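Periplasmic binding protein (Veillonella parvula, PDB 4N01) probably binds a small solute in the periplasm between its two alpha/beta lobes and delivers it to a membrane importer. Local coordinates at residues A72-L80 against Y97-V107; W188-I199 against G317-K325. All blocks are in the same frame, centred on the assembly; numbering follows the deposited sequence.

Contact 1 lies inside one lobe and joins neighbouring connections of its five-strand parallel sheet; contact 2 sets the long helix 182-203 against the start of helix 320-332, which follows strand 306-309, an outermost strand of the four-strand sheet in the other lobe. The centres of contacts 1 and 2 are about 17 Å apart. Contact 1 is partly buried and relies on leucine packing plus one hydrogen bond to a carboxylate. Contact 2 is more buried, yet no direct hydrogen bond crosses it: its polar groups meet through waters, beside a valine knob. The two touch where E75 OE2 forms a 2.8 Å salt bridge with R319 NH2 from segment 317-325, and where Q79 packs on W188.

Contact 1. Residues A72-L80 against Y97-V107; sequences ATTEMMLQL and YPPLQAAYDKV
Helix 71-79 is the crossover of a beta-alpha-beta unit, joining the adjacent parallel strands 66-68 and 86-90, and residues 97-107 belong to the next connection, between strands 86-90 and 109-111. The one hydrogen bond between the two segments runs from Y97 N to E75 OE2, 3.0 Å and nearly straight at 167°. It meets the carboxylate from above, 54° out of the plane, and the same oxygen also serves Q71 and R319. With an alanine here the carboxylate is gone, which would probably leave Y97 N and the R319 guanidinium without this shared partner. Next to it L100 sets its two methyls on successive turns of one side of the helix: CD1 sits 3.5 Å from E75 O, while CD2 lies 3.8 Å from Q79 CA. L78 forks in the same way against the opposing segment, its CD2 touching A103 CB at 3.8 Å and its CD1 meeting Y104 CB at 3.7 Å. T74 divides its two branches. Lying beside the backbone N (chi1 -71°), OG1 bonds to S68 OG and S70 O, outside the two segments, and CG2 is left to approach the Y104 ring in plane, at its edge, 4.0 Å from CD1.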
loop_
_atom_site.group_PDB
_atom_site.type_symbol
_atom_site.label_atom_id
_atom_site.label_comp_id
_atom_site.label_asym_id
_atom_site.label_seq_id
_atom_site.Cartn_x
_atom_site.Cartn_y
_atom_site.Cartn_z
ATOM N N ALA A 72 3.599 0.294 5.848
ATOM C CA ALA A 72 2.554 -0.620 5.406
ATOM C C ALA A 72 2.593 -1.940 6.180
ATOM O O ALA A 72 1.559 -2.407 6.663
ATOM C CB ALA A 72 2.638 -0.866 3.906
ATOM N N THR A 73 3.776 -2.529 6.325
ATOM C CA THR A 73 3.881 -3.756 7.108
ATOM C C THR A 73 3.702 -3.487 8.603
ATOM O O THR A 73 3.228 -4.352 9.338
ATOM C CB THR A 73 5.205 -4.504 6.847
ATOM O OG1 THR A 73 6.297 -3.597 7.015
ATOM C CG2 THR A 73 5.232 -5.088 5.422
ATOM N N THR A 74 4.071 -2.293 9.066
ATOM C CA THR A 74 3.786 -1.914 10.457
ATOM C C THR A 74 2.285 -1.937 10.729
ATOM O O THR A 74 1.836 -2.481 11.745
ATOM C CB THR A 74 4.345 -0.522 10.800
ATOM O OG1 THR A 74 5.773 -0.590 10.869
ATOM C CG2 THR A 74 3.801 -0.022 12.148
ATOM N N GLU A 75 1.506 -1.366 9.812
ATOM C CA GLU A 75 0.056 -1.357 9.978
ATOM C C GLU A 75 -0.537 -2.760 9.896
ATOM O O GLU A 75 -1.425 -3.096 10.681
ATOM C CB GLU A 75 -0.615 -0.344 9.020
ATOM C CG GLU A 75 -0.153 1.086 9.351
ATOM C CD GLU A 75 -0.830 2.195 8.549
ATOM O OE1 GLU A 75 -1.515 1.909 7.534
ATOM O OE2 GLU A 75 -0.672 3.380 8.947
HETATM N N MSE A 76 -0.017 -3.583 8.985
HETATM C CA MSE A 76 -0.473 -4.965 8.869
HETATM C C MSE A 76 -0.270 -5.695 10.179
HETATM O O MSE A 76 -1.167 -6.383 10.662
HETATM C CB MSE A 76 0.262 -5.687 7.738
HETATM C CG MSE A 76 -0.147 -5.162 6.374
HETATM SE SE MSE A 76 0.960 -5.918 4.969
HETATM C CE MSE A 76 0.405 -7.765 5.130
HETATM N N MSE A 77 0.905 -5.525 10.770
HETATM C CA MSE A 77 1.202 -6.209 12.022
HETATM C C MSE A 77 0.350 -5.689 13.178
HETATM O O MSE A 77 -0.144 -6.472 13.992
HETATM C CB MSE A 77 2.696 -6.119 12.348
HETATM C CG MSE A 77 3.559 -6.934 11.387
HETATM SE SE MSE A 77 5.363 -7.132 12.082
HETATM C CE MSE A 77 4.968 -8.201 13.660
ATOM N N LEU A 78 0.156 -4.377 13.248
ATOM C CA LEU A 78 -0.664 -3.806 14.324
ATOM C C LEU A 78 -2.131 -4.238 14.199
ATOM O O LEU A 78 -2.820 -4.458 15.204
ATOM C CB LEU A 78 -0.549 -2.276 14.344
ATOM C CG LEU A 78 0.836 -1.719 14.712
ATOM C CD1 LEU A 78 0.892 -0.219 14.482
ATOM C CD2 LEU A 78 1.205 -2.046 16.166
ATOM N N GLN A 79 -2.599 -4.377 12.964
ATOM C CA GLN A 79 -3.984 -4.764 12.725
ATOM C C GLN A 79 -4.236 -6.160 13.294
ATOM O O GLN A 79 -5.322 -6.444 13.803
ATOM C CB GLN A 79 -4.294 -4.718 11.223
ATOM C CG GLN A 79 -5.738 -5.044 10.851
ATOM C CD GLN A 79 -6.711 -3.970 11.295
ATOM O OE1 GLN A 79 -6.617 -2.818 10.869
ATOM N NE2 GLN A 79 -7.651 -4.343 12.159
ATOM N N LEU A 80 -3.217 -7.017 13.227
ATOM C CA LEU A 80 -3.326 -8.388 13.739
ATOM C C LEU A 80 -3.066 -8.455 15.247
ATOM O O LEU A 80 -3.027 -9.540 15.831
ATOM C CB LEU A 80 -2.364 -9.333 12.999
ATOM C CG LEU A 80 -2.667 -9.538 11.510
ATOM C CD1 LEU A 80 -1.735 -10.576 10.899
ATOM C CD2 LEU A 80 -4.103 -9.963 11.336
ATOM N N TYR A 97 -2.741 4.941 10.546
ATOM C CA TYR A 97 -4.178 4.681 10.456
ATOM C C TYR A 97 -4.772 4.784 11.866
ATOM O O TYR A 97 -4.343 4.071 12.777
ATOM C CB TYR A 97 -4.367 3.275 9.880
ATOM C CG TYR A 97 -5.742 2.963 9.352
ATOM C CD1 TYR A 97 -6.415 3.860 8.528
ATOM C CD2 TYR A 97 -6.358 1.751 9.650
ATOM C CE1 TYR A 97 -7.677 3.567 8.030
ATOM C CE2 TYR A 97 -7.617 1.452 9.159
ATOM C CZ TYR A 97 -8.268 2.361 8.351
ATOM O OH TYR A 97 -9.519 2.079 7.853
ATOM N N PRO A 98 -5.732 5.700 12.063
ATOM C CA PRO A 98 -6.164 6.065 13.423
ATOM C C PRO A 98 -6.559 4.906 14.353
ATOM O O PRO A 98 -6.194 4.968 15.531
ATOM C CB PRO A 98 -7.325 7.032 13.169
ATOM C CG PRO A 98 -6.934 7.703 11.894
ATOM C CD PRO A 98 -6.334 6.587 11.051
ATOM N N PRO A 99 -7.244 3.860 13.849
ATOM C CA PRO A 99 -7.522 2.749 14.774
ATOM C C PRO A 99 -6.265 2.064 15.325
ATOM O O PRO A 99 -6.356 1.337 16.316
ATOM C CB PRO A 99 -8.306 1.756 13.903
ATOM C CG PRO A 99 -8.955 2.608 12.856
ATOM C CD PRO A 99 -7.949 3.688 12.559
ATOM N N LEU A 100 -5.111 2.298 14.709
ATOM C CA LEU A 100 -3.890 1.571 15.080
ATOM C C LEU A 100 -2.890 2.445 15.840
ATOM O O LEU A 100 -1.825 1.975 16.233
ATOM C CB LEU A 100 -3.210 1.004 13.826
ATOM C CG LEU A 100 -4.067 0.100 12.930
ATOM C CD1 LEU A 100 -3.285 -0.346 11.700
ATOM C CD2 LEU A 100 -4.554 -1.097 13.726
ATOM N N GLN A 101 -3.237 3.710 16.053
ATOM C CA GLN A 101 -2.323 4.667 16.687
ATOM C C GLN A 101 -1.923 4.258 18.098
ATOM O O GLN A 101 -0.741 4.315 18.463
ATOM C CB GLN A 101 -2.936 6.073 16.718
ATOM C CG GLN A 101 -2.016 7.138 17.314
ATOM C CD GLN A 101 -0.834 7.465 16.414
ATOM O OE1 GLN A 101 -1.008 7.974 15.299
ATOM N NE2 GLN A 101 0.376 7.168 16.889
ATOM N N ALA A 102 -2.903 3.846 18.899
ATOM C CA ALA A 102 -2.616 3.440 20.267
ATOM C C ALA A 102 -1.706 2.214 20.331
ATOM O O ALA A 102 -0.848 2.136 21.215
ATOM C CB ALA A 102 -3.901 3.201 21.052
ATOM N N ALA A 103 -1.883 1.259 19.421
ATOM C CA ALA A 103 -0.974 0.107 19.368
ATOM C C ALA A 103 0.414 0.531 18.864
ATOM O O ALA A 103 1.435 0.071 19.380
ATOM C CB ALA A 103 -1.553 -1.025 18.501
ATOM N N TYR A 104 0.444 1.412 17.862
ATOM C CA TYR A 104 1.700 1.946 17.338
ATOM C C TYR A 104 2.549 2.562 18.433
ATOM O O TYR A 104 3.772 2.409 18.430
ATOM C CB TYR A 104 1.430 3.006 16.263
ATOM C CG TYR A 104 2.679 3.648 15.676
ATOM C CD1 TYR A 104 3.393 3.026 14.659
ATOM C CD2 TYR A 104 3.128 4.887 16.130
ATOM C CE1 TYR A 104 4.528 3.620 14.109
ATOM C CE2 TYR A 104 4.263 5.486 15.596
ATOM C CZ TYR A 104 4.959 4.843 14.586
ATOM O OH TYR A 104 6.078 5.435 14.046
ATOM N N ASP A 105 1.898 3.269 19.359
ATOM C CA ASP A 105 2.589 3.965 20.434
ATOM C C ASP A 105 3.281 3.021 21.411
ATOM O O ASP A 105 4.024 3.466 22.278
ATOM C CB ASP A 105 1.622 4.882 21.200
ATOM C CG ASP A 105 1.223 6.105 20.398
ATOM O OD1 ASP A 105 1.829 6.342 19.332
ATOM O OD2 ASP A 105 0.316 6.846 20.845
ATOM N N LYS A 106 3.036 1.724 21.284
ATOM C CA LYS A 106 3.615 0.765 22.222
ATOM C C LYS A 106 4.928 0.180 21.704
ATOM O O LYS A 106 5.679 -0.463 22.458
ATOM C CB LYS A 106 2.598 -0.346 22.523
ATOM C CG LYS A 106 1.354 0.172 23.228
ATOM C CD LYS A 106 0.370 -0.939 23.527
ATOM C CE LYS A 106 -0.896 -0.384 24.165
ATOM N NZ LYS A 106 -1.945 -1.426 24.376
ATOM N N VAL A 107 5.207 0.416 20.424
ATOM C CA VAL A 107 6.367 -0.179 19.766
ATOM C C VAL A 107 7.495 0.832 19.558
ATOM O O VAL A 107 7.259 1.956 19.115
ATOM C CB VAL A 107 5.984 -0.797 18.409
ATOM C CG1 VAL A 107 7.188 -1.488 17.783
ATOM C CG2 VAL A 107 4.838 -1.785 18.595
#

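Contact 2. Residues W188-I199 against G317-K325; sequences WVADQRKTLAAI and GVRTVDALK
The carbonyl oxygen of V318 accepts hydrogen bonds from two waters that carry it across to helix 188-199. One, 2.9 Å from V318 O, also accepts from W188 NE1; the other, at 2.8 Å, accepts from Q192 NE2 and D322 N. Q192 NE2 reaches a third water as well, which accepts from V321 N at 3.0 Å, so solvent held on the glutamine meets two amides of the first turn of helix 320-325. With Q192 CG anti to its carbonyl carbon (chi1 -61°), that atom lies 3.5 Å above the indole plane of W188, over its centre, while V318 O lies in the ring plane at the edge. Class III binding proteins have a long helical connection between lobes, and helix 182-203, between the last strand of one sheet (151-153) and the first of the other (209-214), is consistent with that role. The axes of segments 188-199 and 320-325 come within 9.7 Å at 16°, almost parallel, and V321 is a single knob among Q192, T195, L196 and I199. V321 CG1 is 3.6 Å from T195 CG2, and V321 CB 3.4 Å from Q192 NE2. One turn on, I199 CD1 rests 3.6 Å from K325 CA.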
loop_
_atom_site.group_PDB
_atom_site.type_symbol
_atom_site.label_atom_id
_atom_site.label_comp_id
_atom_site.label_asym_id
_atom_site.label_seq_id
_atom_site.Cartn_x
_atom_site.Cartn_y
_atom_site.Cartn_z
ATOM N N TRP A 188 -10.350 -10.690 10.082
ATOM C CA TRP A 188 -10.161 -9.415 9.382
ATOM C C TRP A 188 -10.518 -9.541 7.907
ATOM O O TRP A 188 -11.250 -8.707 7.370
ATOM C CB TRP A 188 -8.731 -8.888 9.535
ATOM C CG TRP A 188 -8.486 -7.542 8.849
ATOM C CD1 TRP A 188 -8.751 -6.292 9.358
ATOM C CD2 TRP A 188 -7.908 -7.331 7.553
ATOM N NE1 TRP A 188 -8.395 -5.320 8.438
ATOM C CE2 TRP A 188 -7.868 -5.936 7.327
ATOM C CE3 TRP A 188 -7.432 -8.192 6.551
ATOM C CZ2 TRP A 188 -7.364 -5.379 6.140
ATOM C CZ3 TRP A 188 -6.930 -7.638 5.371
ATOM C CH2 TRP A 188 -6.899 -6.245 5.179
ATOM N N VAL A 189 -9.999 -10.571 7.249
ATOM C CA VAL A 189 -10.341 -10.798 5.848
ATOM C C VAL A 189 -11.852 -10.951 5.678
ATOM O O VAL A 189 -12.439 -10.377 4.752
ATOM C CB VAL A 189 -9.603 -12.034 5.269
ATOM C CG1 VAL A 189 -10.170 -12.437 3.877
ATOM C CG2 VAL A 189 -8.102 -11.741 5.174
ATOM N N ALA A 190 -12.486 -11.717 6.564
ATOM C CA ALA A 190 -13.933 -11.927 6.459
ATOM C C ALA A 190 -14.688 -10.602 6.504
ATOM O O ALA A 190 -15.622 -10.372 5.721
ATOM C CB ALA A 190 -14.420 -12.851 7.566
ATOM N N ASP A 191 -14.288 -9.729 7.423
ATOM C CA ASP A 191 -14.933 -8.428 7.549
ATOM C C ASP A 191 -14.698 -7.573 6.303
ATOM O O ASP A 191 -15.608 -6.887 5.836
ATOM C CB ASP A 191 -14.427 -7.710 8.798
ATOM C CG ASP A 191 -14.985 -6.315 8.930
ATOM O OD1 ASP A 191 -16.175 -6.180 9.299
ATOM O OD2 ASP A 191 -14.236 -5.345 8.668
ATOM N N GLN A 192 -13.488 -7.630 5.748
ATOM C CA GLN A 192 -13.179 -6.855 4.552
ATOM C C GLN A 192 -14.056 -7.323 3.402
ATOM O O GLN A 192 -14.544 -6.505 2.624
ATOM C CB GLN A 192 -11.704 -6.996 4.167
ATOM C CG GLN A 192 -10.718 -6.506 5.235
ATOM C CD GLN A 192 -10.958 -5.066 5.658
ATOM O OE1 GLN A 192 -11.484 -4.810 6.742
ATOM N NE2 GLN A 192 -10.561 -4.118 4.813
ATOM N N ARG A 193 -14.270 -8.631 3.297
ATOM C CA ARG A 193 -15.068 -9.171 2.195
ATOM C C ARG A 193 -16.517 -8.730 2.296
ATOM O O ARG A 193 -17.166 -8.453 1.279
ATOM C CB ARG A 193 -15.041 -10.702 2.175
ATOM C CG ARG A 193 -13.711 -11.325 1.835
ATOM C CD ARG A 193 -13.878 -12.793 1.490
ATOM N NE ARG A 193 -12.576 -13.446 1.429
ATOM C CZ ARG A 193 -11.748 -13.357 0.396
ATOM N NH1 ARG A 193 -12.100 -12.642 -0.677
ATOM N NH2 ARG A 193 -10.573 -13.979 0.436
ATOM N N LYS A 194 -17.031 -8.705 3.525
ATOM C CA LYS A 194 -18.415 -8.343 3.775
ATOM C C LYS A 194 -18.643 -6.893 3.384
ATOM O O LYS A 194 -19.621 -6.568 2.700
ATOM C CB LYS A 194 -18.747 -8.538 5.255
ATOM C CG LYS A 194 -20.219 -8.453 5.591
ATOM C CD LYS A 194 -20.434 -8.822 7.053
ATOM C CE LYS A 194 -21.905 -8.818 7.414
ATOM N NZ LYS A 194 -22.493 -7.475 7.200
ATOM N N THR A 195 -17.733 -6.023 3.812
ATOM C CA THR A 195 -17.804 -4.607 3.445
ATOM C C THR A 195 -17.660 -4.398 1.933
ATOM O O THR A 195 -18.403 -3.606 1.340
ATOM C CB THR A 195 -16.739 -3.777 4.190
ATOM O OG1 THR A 195 -17.005 -3.827 5.593
ATOM C CG2 THR A 195 -16.762 -2.324 3.724
ATOM N N LEU A 196 -16.723 -5.110 1.307
ATOM C CA LEU A 196 -16.510 -4.971 -0.133
ATOM C C LEU A 196 -17.759 -5.379 -0.902
ATOM O O LEU A 196 -18.139 -4.728 -1.878
ATOM C CB LEU A 196 -15.304 -5.799 -0.602
ATOM C CG LEU A 196 -15.062 -5.754 -2.120
ATOM C CD1 LEU A 196 -14.746 -4.329 -2.557
ATOM C CD2 LEU A 196 -13.943 -6.712 -2.539
ATOM N N ALA A 197 -18.416 -6.440 -0.445
ATOM C CA ALA A 197 -19.640 -6.895 -1.092
ATOM C C ALA A 197 -20.742 -5.841 -0.970
ATOM O O ALA A 197 -21.553 -5.664 -1.889
ATOM C CB ALA A 197 -20.099 -8.200 -0.486
ATOM N N ALA A 198 -20.784 -5.146 0.162
ATOM C CA ALA A 198 -21.789 -4.104 0.353
ATOM C C ALA A 198 -21.556 -2.947 -0.613
ATOM O O ALA A 198 -22.507 -2.400 -1.187
ATOM C CB ALA A 198 -21.788 -3.613 1.789
ATOM N N ILE A 199 -20.294 -2.578 -0.813
ATOM C CA ILE A 199 -19.974 -1.541 -1.792
ATOM C C ILE A 199 -20.365 -1.975 -3.201
ATOM O O ILE A 199 -21.032 -1.239 -3.934
ATOM C CB ILE A 199 -18.471 -1.215 -1.801
ATOM C CG1 ILE A 199 -18.029 -0.711 -0.424
ATOM C CG2 ILE A 199 -18.155 -0.176 -2.886
ATOM C CD1 ILE A 199 -16.538 -0.828 -0.215
ATOM N N GLY A 317 -1.779 -2.954 2.305
ATOM C CA GLY A 317 -1.854 -2.598 3.714
ATOM C C GLY A 317 -3.184 -3.037 4.289
ATOM O O GLY A 317 -3.695 -4.096 3.923
ATOM N N VAL A 318 -3.753 -2.230 5.178
ATOM C CA VAL A 318 -4.990 -2.610 5.853
ATOM C C VAL A 318 -6.091 -1.603 5.574
ATOM O O VAL A 318 -7.181 -1.712 6.117
ATOM C CB VAL A 318 -4.788 -2.738 7.374
ATOM C CG1 VAL A 318 -3.736 -3.793 7.675
ATOM C CG2 VAL A 318 -4.389 -1.388 7.959
ATOM N N ARG A 319 -5.811 -0.630 4.703
ATOM C CA ARG A 319 -6.755 0.464 4.498
ATOM C C ARG A 319 -7.597 0.330 3.242
ATOM O O ARG A 319 -8.462 1.177 2.997
ATOM C CB ARG A 319 -6.017 1.800 4.409
ATOM C CG ARG A 319 -5.058 2.083 5.556
ATOM C CD ARG A 319 -4.596 3.518 5.429
ATOM N NE ARG A 319 -3.494 3.827 6.329
ATOM C CZ ARG A 319 -3.181 5.056 6.722
ATOM N NH1 ARG A 319 -3.911 6.095 6.317
ATOM N NH2 ARG A 319 -2.150 5.242 7.527
ATOM N N THR A 320 -7.335 -0.694 2.433
ATOM C CA THR A 320 -7.880 -0.706 1.076
ATOM C C THR A 320 -9.395 -0.646 0.970
ATOM O O THR A 320 -9.939 0.230 0.291
ATOM C CB THR A 320 -7.392 -1.923 0.245
ATOM O OG1 THR A 320 -5.965 -2.008 0.329
ATOM C CG2 THR A 320 -7.792 -1.742 -1.209
ATOM N N VAL A 321 -10.078 -1.591 1.606
ATOM C CA VAL A 321 -11.529 -1.654 1.456
ATOM C C VAL A 321 -12.198 -0.420 2.076
ATOM O O VAL A 321 -13.169 0.106 1.530
ATOM C CB VAL A 321 -12.099 -2.976 2.010
ATOM C CG1 VAL A 321 -13.617 -2.916 2.068
ATOM C CG2 VAL A 321 -11.658 -4.129 1.107
ATOM N N ASP A 322 -11.646 0.066 3.186
ATOM C CA ASP A 322 -12.139 1.302 3.798
ATOM C C ASP A 322 -12.041 2.481 2.832
ATOM O O ASP A 322 -12.987 3.262 2.689
ATOM C CB ASP A 322 -11.365 1.610 5.083
ATOM C CG ASP A 322 -11.834 2.882 5.751
ATOM O OD1 ASP A 322 -12.891 2.847 6.417
ATOM O OD2 ASP A 322 -11.148 3.919 5.610
ATOM N N ALA A 323 -10.905 2.593 2.153
ATOM C CA ALA A 323 -10.693 3.658 1.179
ATOM C C ALA A 323 -11.587 3.470 -0.051
ATOM O O ALA A 323 -12.131 4.440 -0.595
ATOM C CB ALA A 323 -9.239 3.698 0.767
ATOM N N LEU A 324 -11.744 2.225 -0.489
ATOM C CA LEU A 324 -12.601 1.935 -1.636
ATOM C C LEU A 324 -14.053 2.327 -1.380
ATOM O O LEU A 324 -14.770 2.728 -2.297
ATOM C CB LEU A 324 -12.520 0.456 -1.995
ATOM C CG LEU A 324 -11.259 -0.039 -2.715
ATOM C CD1 LEU A 324 -11.368 -1.551 -2.942
ATOM C CD2 LEU A 324 -11.064 0.670 -4.034
ATOM N N LYS A 325 -14.489 2.212 -0.132
ATOM C CA LYS A 325 -15.832 2.645 0.245
ATOM C C LYS A 325 -16.006 4.139 -0.046
ATOM O O LYS A 325 -16.972 4.556 -0.702
ATOM C CB LYS A 325 -16.074 2.360 1.723
ATOM C CG LYS A 325 -17.493 2.574 2.191
ATOM C CD LYS A 325 -17.660 2.053 3.626
ATOM C CE LYS A 325 -19.097 2.142 4.107
ATOM N NZ LYS A 325 -19.578 3.545 4.218
HETATM O O HOH W 1 -8.285 -2.457 8.642
HETATM O O HOH W 2 -9.771 -1.513 5.038
HETATM O O HOH W 3 -8.779 -4.035 2.876
#